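Local coordinates for glycerate dehydrogenase (Bacillus sp. 5mfcol3.1, PDB 6P2I), which reduces acyclic imino acids asymmetrically with NADPH, probably yielding amino acids such as the bound D-arginine, at residues N93-H105 / S275-E289. Sequence-based numbering, arbitrary orientation.
Sequences NCPQYSKQAVAEH and SAWYSYEAREKNMYE. With DAR (D-arginine), chain D; NAP (NADP nicotinamide-adenine-dinucleotide phosphate), chain C; EDO (1,2-ethanediol), chain I.
The carboxylate of Glu-289 accepts backbone N-H groups of the turn that leads into helix 99-114: its OE2 accepts from Gln-96 N at 2.8 Å through the syn lone pair, while OE1 receives a weak bond from Tyr-97 N. Two successive amides thus share one carboxylate, a worked example of a side chain on one helix bonding the backbone just ahead of another. Deeper in, the Tyr-97 ring and the Asn-286 amide lie stacked, their planes 9° apart, with Asn-286 CG 3.7 Å above the ring centre; Ser-98 CB covers the opposite face. With chi1 at -160°, CG of Asn-286 swings opposite the main-chain nitrogen, and the amide comes to lie over the ring while OD1 accepts from D-arginine NH1 at 2.9 Å and ND2 donates to Ile-72 O. Trp-277 CE3 meets the edge of Tyr-97 at CE2, 3.4 Å away, and one indole face carries D-arginine CD. A serine in place of Trp-277 would probably open a gap beside the ligand's CD and guanidinium and leave the CE2 side of the Tyr-97 ring without its aromatic neighbour. Farther along, Ala-276 CA sits 3.5 Å from the His-105 ring centroid in a CH-pi contact, and Val-102 CG2 approaches NADP C4N at 3.5 Å. Cofactor and amino acid meet beside the N-terminal ends of helices 99-114 and 280-298 and the loops before them, in the interdomain active-site cleft characteristic of D-2-hydroxyacid dehydrogenases.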
# COMPACT_ATOMS: atom_id res chain seq x y z
N ASN A 93 27.98 -9.85 -5.50
CA ASN A 93 26.54 -10.02 -5.46
C ASN A 93 25.91 -9.27 -6.63
O ASN A 93 26.60 -8.72 -7.49
CB ASN A 93 25.97 -9.58 -4.10
CG ASN A 93 26.10 -8.08 -3.86
OD1 ASN A 93 26.84 -7.37 -4.54
ND2 ASN A 93 25.38 -7.61 -2.85
N CYS A 94 24.57 -9.27 -6.66
CA CYS A 94 23.81 -8.42 -7.56
C CYS A 94 23.16 -7.36 -6.68
O CYS A 94 22.21 -7.67 -5.95
CB CYS A 94 22.77 -9.21 -8.35
SG CYS A 94 23.56 -10.44 -9.46
N PRO A 95 23.67 -6.14 -6.68
CA PRO A 95 23.45 -5.25 -5.53
C PRO A 95 22.23 -4.36 -5.58
O PRO A 95 21.84 -3.85 -4.53
CB PRO A 95 24.71 -4.37 -5.55
CG PRO A 95 25.09 -4.31 -6.99
CD PRO A 95 24.75 -5.66 -7.56
N GLN A 96 21.65 -4.10 -6.76
CA GLN A 96 20.60 -3.07 -6.82
C GLN A 96 19.33 -3.50 -7.54
O GLN A 96 18.37 -2.72 -7.57
CB GLN A 96 21.15 -1.80 -7.49
CG GLN A 96 22.41 -1.25 -6.86
CD GLN A 96 22.69 0.19 -7.24
OE1 GLN A 96 21.79 0.93 -7.65
NE2 GLN A 96 23.95 0.60 -7.10
N TYR A 97 19.28 -4.72 -8.09
CA TYR A 97 18.19 -5.09 -8.98
C TYR A 97 16.82 -4.91 -8.33
O TYR A 97 15.85 -4.59 -9.03
CB TYR A 97 18.35 -6.56 -9.44
CG TYR A 97 18.18 -7.58 -8.32
CD1 TYR A 97 19.23 -7.88 -7.45
CD2 TYR A 97 16.97 -8.25 -8.15
CE1 TYR A 97 19.05 -8.80 -6.42
CE2 TYR A 97 16.80 -9.16 -7.13
CZ TYR A 97 17.84 -9.43 -6.27
OH TYR A 97 17.65 -10.35 -5.25
N SER A 98 16.69 -5.14 -7.02
CA SER A 98 15.37 -5.20 -6.42
C SER A 98 14.98 -3.96 -5.63
O SER A 98 13.89 -3.94 -5.06
CB SER A 98 15.24 -6.43 -5.50
OG SER A 98 15.90 -6.19 -4.27
N LYS A 99 15.84 -2.94 -5.56
CA LYS A 99 15.62 -1.91 -4.54
C LYS A 99 14.30 -1.18 -4.73
O LYS A 99 13.63 -0.84 -3.75
CB LYS A 99 16.80 -0.93 -4.48
CG LYS A 99 17.04 -0.01 -5.67
CD LYS A 99 18.32 0.82 -5.40
CE LYS A 99 18.62 1.78 -6.56
NZ LYS A 99 19.69 2.77 -6.22
N GLN A 100 13.88 -0.95 -5.98
CA GLN A 100 12.58 -0.29 -6.18
C GLN A 100 11.43 -1.22 -5.83
O GLN A 100 10.45 -0.80 -5.20
CB GLN A 100 12.45 0.21 -7.62
CG GLN A 100 11.14 0.97 -7.88
CD GLN A 100 11.13 2.33 -7.21
OE1 GLN A 100 12.18 2.95 -7.01
NE2 GLN A 100 9.93 2.80 -6.85
N ALA A 101 11.52 -2.49 -6.25
CA ALA A 101 10.50 -3.47 -5.91
C ALA A 101 10.34 -3.61 -4.40
O ALA A 101 9.22 -3.61 -3.88
CB ALA A 101 10.85 -4.83 -6.53
N VAL A 102 11.46 -3.70 -3.67
CA VAL A 102 11.36 -3.91 -2.23
C VAL A 102 10.85 -2.64 -1.55
O VAL A 102 10.01 -2.71 -0.63
CB VAL A 102 12.71 -4.35 -1.64
CG1 VAL A 102 12.62 -4.49 -0.12
CG2 VAL A 102 13.12 -5.69 -2.26
N ALA A 103 11.34 -1.48 -1.97
CA ALA A 103 10.85 -0.23 -1.38
C ALA A 103 9.35 -0.08 -1.58
O ALA A 103 8.63 0.31 -0.65
CB ALA A 103 11.60 0.96 -1.99
N GLU A 104 8.84 -0.40 -2.77
CA GLU A 104 7.40 -0.34 -2.96
C GLU A 104 6.69 -1.36 -2.09
O GLU A 104 5.59 -1.10 -1.57
CB GLU A 104 7.04 -0.54 -4.43
CG GLU A 104 7.43 0.65 -5.28
CD GLU A 104 6.96 0.58 -6.72
OE1 GLU A 104 6.05 -0.21 -7.03
OE2 GLU A 104 7.54 1.33 -7.55
N HIS A 105 7.31 -2.53 -1.87
CA HIS A 105 6.69 -3.54 -1.02
C HIS A 105 6.58 -3.07 0.42
O HIS A 105 5.65 -3.46 1.13
CB HIS A 105 7.50 -4.84 -1.07
CG HIS A 105 6.72 -6.04 -0.67
ND1 HIS A 105 5.82 -6.65 -1.52
CD2 HIS A 105 6.73 -6.78 0.47
CE1 HIS A 105 5.31 -7.72 -0.92
NE2 HIS A 105 5.85 -7.81 0.29
N SER A 275 8.23 -12.37 -1.33
CA SER A 275 7.90 -11.92 -2.68
C SER A 275 8.17 -10.43 -2.90
O SER A 275 7.86 -9.91 -3.98
CB SER A 275 6.42 -12.23 -2.98
OG SER A 275 5.59 -11.69 -1.95
N ALA A 276 8.78 -9.74 -1.93
CA ALA A 276 8.98 -8.29 -2.02
C ALA A 276 9.73 -7.89 -3.28
O ALA A 276 9.45 -6.84 -3.87
CB ALA A 276 9.73 -7.79 -0.79
N TRP A 277 10.70 -8.70 -3.69
CA TRP A 277 11.59 -8.32 -4.78
C TRP A 277 11.04 -8.57 -6.16
O TRP A 277 11.63 -8.10 -7.13
CB TRP A 277 12.90 -9.10 -4.68
CG TRP A 277 12.76 -10.58 -5.06
CD1 TRP A 277 12.24 -11.59 -4.29
CD2 TRP A 277 13.16 -11.19 -6.29
NE1 TRP A 277 12.29 -12.79 -4.97
CE2 TRP A 277 12.85 -12.57 -6.20
CE3 TRP A 277 13.75 -10.71 -7.46
CZ2 TRP A 277 13.14 -13.47 -7.23
CZ3 TRP A 277 14.03 -11.60 -8.49
CH2 TRP A 277 13.72 -12.97 -8.37
N TYR A 278 9.97 -9.37 -6.30
CA TYR A 278 9.77 -10.04 -7.58
C TYR A 278 8.87 -9.22 -8.51
O TYR A 278 7.72 -9.56 -8.77
CB TYR A 278 9.20 -11.45 -7.37
CG TYR A 278 9.39 -12.34 -8.58
CD1 TYR A 278 10.60 -12.36 -9.26
CD2 TYR A 278 8.36 -13.13 -9.06
CE1 TYR A 278 10.80 -13.16 -10.37
CE2 TYR A 278 8.54 -13.95 -10.18
CZ TYR A 278 9.76 -13.95 -10.83
OH TYR A 278 9.96 -14.74 -11.93
N SER A 279 9.45 -8.15 -9.05
CA SER A 279 8.83 -7.38 -10.11
C SER A 279 9.44 -7.73 -11.47
O SER A 279 10.56 -8.23 -11.56
CB SER A 279 8.97 -5.87 -9.86
OG SER A 279 10.33 -5.47 -10.00
N TYR A 280 8.67 -7.44 -12.53
CA TYR A 280 9.22 -7.58 -13.88
C TYR A 280 10.50 -6.78 -14.03
O TYR A 280 11.47 -7.25 -14.65
CB TYR A 280 8.21 -7.10 -14.92
CG TYR A 280 7.00 -7.98 -15.09
CD1 TYR A 280 7.05 -9.12 -15.89
CD2 TYR A 280 5.81 -7.67 -14.46
CE1 TYR A 280 5.93 -9.92 -16.06
CE2 TYR A 280 4.68 -8.46 -14.62
CZ TYR A 280 4.75 -9.59 -15.41
OH TYR A 280 3.63 -10.38 -15.57
N GLU A 281 10.51 -5.55 -13.50
CA GLU A 281 11.70 -4.71 -13.63
C GLU A 281 12.87 -5.28 -12.84
O GLU A 281 14.01 -5.28 -13.33
CB GLU A 281 11.40 -3.28 -13.18
CG GLU A 281 10.31 -2.56 -13.97
CD GLU A 281 8.86 -2.95 -13.60
OE1 GLU A 281 8.65 -3.65 -12.58
OE2 GLU A 281 7.93 -2.54 -14.33
N ALA A 282 12.62 -5.77 -11.63
CA ALA A 282 13.70 -6.28 -10.79
C ALA A 282 14.34 -7.53 -11.39
O ALA A 282 15.56 -7.65 -11.43
CB ALA A 282 13.20 -6.56 -9.37
N ARG A 283 13.52 -8.48 -11.84
CA ARG A 283 14.13 -9.72 -12.32
C ARG A 283 14.91 -9.49 -13.60
O ARG A 283 15.90 -10.18 -13.85
CB ARG A 283 13.06 -10.81 -12.51
CG ARG A 283 12.12 -10.59 -13.69
CD ARG A 283 11.13 -11.74 -13.82
NE ARG A 283 10.39 -11.69 -15.07
CZ ARG A 283 9.54 -12.63 -15.46
NH1 ARG A 283 9.30 -13.69 -14.69
NH2 ARG A 283 8.91 -12.51 -16.63
N GLU A 284 14.50 -8.51 -14.42
CA GLU A 284 15.30 -8.18 -15.59
C GLU A 284 16.61 -7.52 -15.18
O GLU A 284 17.69 -7.88 -15.68
CB GLU A 284 14.52 -7.28 -16.55
CG GLU A 284 14.86 -7.52 -18.02
CD GLU A 284 14.46 -8.92 -18.52
OE1 GLU A 284 13.65 -9.60 -17.85
OE2 GLU A 284 14.95 -9.33 -19.59
N LYS A 285 16.55 -6.55 -14.26
CA LYS A 285 17.76 -5.92 -13.76
C LYS A 285 18.69 -6.96 -13.14
O LYS A 285 19.91 -6.84 -13.23
CB LYS A 285 17.42 -4.85 -12.73
CG LYS A 285 16.99 -3.54 -13.34
CD LYS A 285 16.44 -2.61 -12.25
CE LYS A 285 16.45 -1.15 -12.66
NZ LYS A 285 16.02 -0.30 -11.52
N ASN A 286 18.11 -7.97 -12.48
CA ASN A 286 18.91 -9.04 -11.88
C ASN A 286 19.77 -9.70 -12.94
O ASN A 286 20.95 -10.00 -12.70
CB ASN A 286 17.96 -10.04 -11.21
CG ASN A 286 18.62 -10.93 -10.15
OD1 ASN A 286 17.94 -11.75 -9.53
ND2 ASN A 286 19.94 -10.79 -9.94
N MET A 287 19.20 -9.92 -14.13
CA MET A 287 19.95 -10.51 -15.23
C MET A 287 21.03 -9.57 -15.73
O MET A 287 22.15 -10.00 -16.04
CB MET A 287 19.00 -10.88 -16.37
CG MET A 287 17.92 -11.89 -15.99
SD MET A 287 18.58 -13.48 -15.45
CE MET A 287 18.55 -13.33 -13.67
N TYR A 288 20.72 -8.27 -15.83
CA TYR A 288 21.73 -7.31 -16.27
C TYR A 288 22.91 -7.28 -15.31
O TYR A 288 24.06 -7.17 -15.74
CB TYR A 288 21.14 -5.90 -16.39
CG TYR A 288 19.94 -5.71 -17.30
CD1 TYR A 288 19.70 -6.53 -18.38
CD2 TYR A 288 19.06 -4.65 -17.08
CE1 TYR A 288 18.60 -6.33 -19.21
CE2 TYR A 288 17.97 -4.44 -17.90
CZ TYR A 288 17.73 -5.28 -18.96
OH TYR A 288 16.63 -5.06 -19.77
N GLU A 289 22.63 -7.36 -14.00
CA GLU A 289 23.71 -7.35 -13.01
C GLU A 289 24.54 -8.62 -13.07
O GLU A 289 25.77 -8.57 -12.99
CB GLU A 289 23.14 -7.16 -11.60
CG GLU A 289 22.69 -5.72 -11.34
CD GLU A 289 22.18 -5.46 -9.93
OE1 GLU A 289 21.68 -6.40 -9.28
OE2 GLU A 289 22.27 -4.30 -9.48
N DAR D . 16.97 -12.40 -0.37
CA DAR D . 16.74 -11.36 -1.38
CB DAR D . 15.80 -11.85 -2.50
CG DAR D . 16.36 -13.03 -3.29
CD DAR D . 15.63 -13.22 -4.62
NE DAR D . 16.18 -14.25 -5.51
CZ DAR D . 16.62 -13.94 -6.73
NH1 DAR D . 17.02 -12.69 -7.00
NH2 DAR D . 16.68 -14.86 -7.69
C DAR D . 18.06 -10.84 -1.92
O DAR D . 18.19 -10.41 -3.08
OXT DAR D . 19.02 -10.84 -1.15
PA NAP C . 23.12 -2.03 1.51
O1A NAP C . 24.40 -2.80 1.80
O2A NAP C . 23.08 -1.04 0.38
O5B NAP C . 22.72 -1.25 2.85
C5B NAP C . 22.84 -1.86 4.13
C4B NAP C . 22.59 -0.77 5.17
O4B NAP C . 22.62 -1.40 6.45
C3B NAP C . 23.69 0.29 5.18
O3B NAP C . 23.14 1.54 5.62
C2B NAP C . 24.65 -0.20 6.24
O2B NAP C . 25.41 0.84 6.83
C1B NAP C . 23.64 -0.75 7.23
N9A NAP C . 24.28 -1.66 8.19
C8A NAP C . 25.07 -2.71 7.91
N7A NAP C . 25.49 -3.30 9.06
C5A NAP C . 24.97 -2.60 10.08
C6A NAP C . 25.01 -2.67 11.55
N6A NAP C . 25.72 -3.65 12.17
N1A NAP C . 24.31 -1.75 12.24
C2A NAP C . 23.60 -0.77 11.64
N3A NAP C . 23.51 -0.64 10.30
C4A NAP C . 24.17 -1.52 9.50
O3 NAP C . 21.97 -3.16 1.41
PN NAP C . 20.58 -3.07 0.60
O1N NAP C . 20.83 -3.22 -0.88
O2N NAP C . 19.79 -1.87 1.08
O5D NAP C . 19.88 -4.43 1.11
C5D NAP C . 19.61 -4.62 2.50
C4D NAP C . 19.05 -6.02 2.74
O4D NAP C . 17.78 -6.13 2.10
C3D NAP C . 19.86 -7.14 2.11
O3D NAP C . 20.99 -7.53 2.92
C2D NAP C . 18.82 -8.25 1.98
O2D NAP C . 18.90 -9.12 3.11
C1D NAP C . 17.48 -7.51 1.95
N1N NAP C . 16.78 -7.75 0.68
C2N NAP C . 15.54 -8.27 0.69
C3N NAP C . 14.86 -8.52 -0.50
C7N NAP C . 13.48 -9.13 -0.46
O7N NAP C . 13.02 -9.63 -1.48
N7N NAP C . 12.79 -9.16 0.69
C4N NAP C . 15.49 -8.24 -1.71
C5N NAP C . 16.78 -7.71 -1.70
C6N NAP C . 17.40 -7.47 -0.48
P2B NAP C . 26.81 1.38 6.21
O1X NAP C . 27.68 0.15 6.05
O2X NAP C . 26.45 1.99 4.88
O3X NAP C . 27.26 2.39 7.22
C1 EDO I . 11.62 5.97 -5.46
O1 EDO I . 12.48 5.51 -6.51
C2 EDO I . 10.40 6.65 -6.05
O2 EDO I . 9.51 5.68 -6.62
O HOH W 1 17.91 -0.78 -9.57